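Local coordinates for protein galectin-1 (Bufo arenarum, PDB 1A78) that binds beta-galactosides as a homodimeric lectin, probably recognises other complex carbohydrates, and may regulate cell apoptosis and differentiation, at residues S23-P26 against D27-G30. Sequence-based numbering, arbitrary orientation.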
# COMPACT_ATOMS: atom_id res chain seq x y z
N SER A 23 10.95 -5.75 -6.13
CA SER A 23 11.88 -6.51 -6.94
C SER A 23 11.76 -6.24 -8.44
O SER A 23 10.65 -6.19 -9.00
CB SER A 23 11.74 -8.01 -6.68
OG SER A 23 12.36 -8.35 -5.46
N ILE A 24 12.92 -6.04 -9.06
CA ILE A 24 13.04 -5.79 -10.48
C ILE A 24 13.21 -7.13 -11.17
O ILE A 24 14.05 -7.93 -10.76
CB ILE A 24 14.32 -4.98 -10.82
CG1 ILE A 24 14.31 -3.61 -10.15
CG2 ILE A 24 14.45 -4.81 -12.33
CD1 ILE A 24 15.49 -2.75 -10.57
N PRO A 25 12.37 -7.42 -12.17
CA PRO A 25 12.49 -8.70 -12.89
C PRO A 25 13.87 -8.77 -13.62
O PRO A 25 14.49 -7.75 -13.96
CB PRO A 25 11.32 -8.64 -13.87
CG PRO A 25 10.29 -7.81 -13.10
CD PRO A 25 11.12 -6.71 -12.53
N PRO A 26 14.35 -9.99 -13.89
CA PRO A 26 15.65 -10.18 -14.58
C PRO A 26 15.61 -9.72 -16.03
O PRO A 26 16.64 -9.40 -16.62
CB PRO A 26 15.87 -11.69 -14.47
CG PRO A 26 14.45 -12.22 -14.62
CD PRO A 26 13.65 -11.28 -13.73
N ASP A 27 14.42 -9.72 -16.62
CA ASP A 27 14.24 -9.29 -17.99
C ASP A 27 13.25 -8.15 -17.91
O ASP A 27 12.08 -8.31 -18.26
CB ASP A 27 13.71 -10.44 -18.85
CG ASP A 27 14.80 -11.46 -19.22
OD1 ASP A 27 15.85 -11.04 -19.77
OD2 ASP A 27 14.60 -12.67 -18.95
N CYS A 28 13.71 -7.02 -17.38
CA CYS A 28 12.87 -5.85 -17.22
C CYS A 28 13.38 -4.74 -18.12
O CYS A 28 14.53 -4.33 -18.01
CB CYS A 28 12.89 -5.39 -15.76
SG CYS A 28 11.86 -3.93 -15.37
N LYS A 29 12.53 -4.27 -19.01
CA LYS A 29 12.90 -3.21 -19.94
C LYS A 29 12.93 -1.87 -19.21
O LYS A 29 13.75 -1.02 -19.48
CB LYS A 29 11.93 -3.18 -21.12
CG LYS A 29 10.45 -2.81 -20.75
CD LYS A 29 9.40 -3.97 -20.88
CE LYS A 29 9.68 -5.14 -19.90
NZ LYS A 29 9.88 -4.73 -18.45
N GLY A 30 12.03 -1.72 -18.24
CA GLY A 30 11.95 -0.51 -17.44
C GLY A 30 10.80 -0.62 -16.44
O GLY A 30 9.93 -1.49 -16.62
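Asp27 follows Pro26 where the chain reverses, and the CA atoms of Pro25 and Cys28, on its two sides, come within 5.2 Å of each other. Pro26 suits the bend because its ring fixes phi near -68°, while the carboxylate of Asp27, directed away from Pro25 and Ile24, is at home on this exposed corner. Cys28 then brings the chain back over the first arm. Its CB sits 3.4 Å from Pro25 O and 3.8 Å from Ile24 CG2, and it also meets the Pro25 ring at CD. SG lies anti to the backbone N (chi1 -179°), which sets the sulfur beside the Pro25 ring (CD, 4.0 Å) and the Ile24 methyl (CG2, 4.1 Å). The side chains next to it, the Ile24 CG2 methyl and the Pro25 ring, are both apolar, and a small buried thiol suits that place. Ile24 itself is buried and packs on Phe50, Phe80 and Leu126. The turn lacks an internal hydrogen bond; Cys28 N instead makes a weak one to Gln82 OE1. Beyond Cys28 the chain enters strand 30-35, with Lys29 hydrogen-bonded through its backbone to Asp51. The arrangement is a beta turn, with Pro26 and Asp27 at its corners, within the loop that carries the chain from strand 16-23 of one sheet to strand 30-35 of the other in the galectin beta-sandwich.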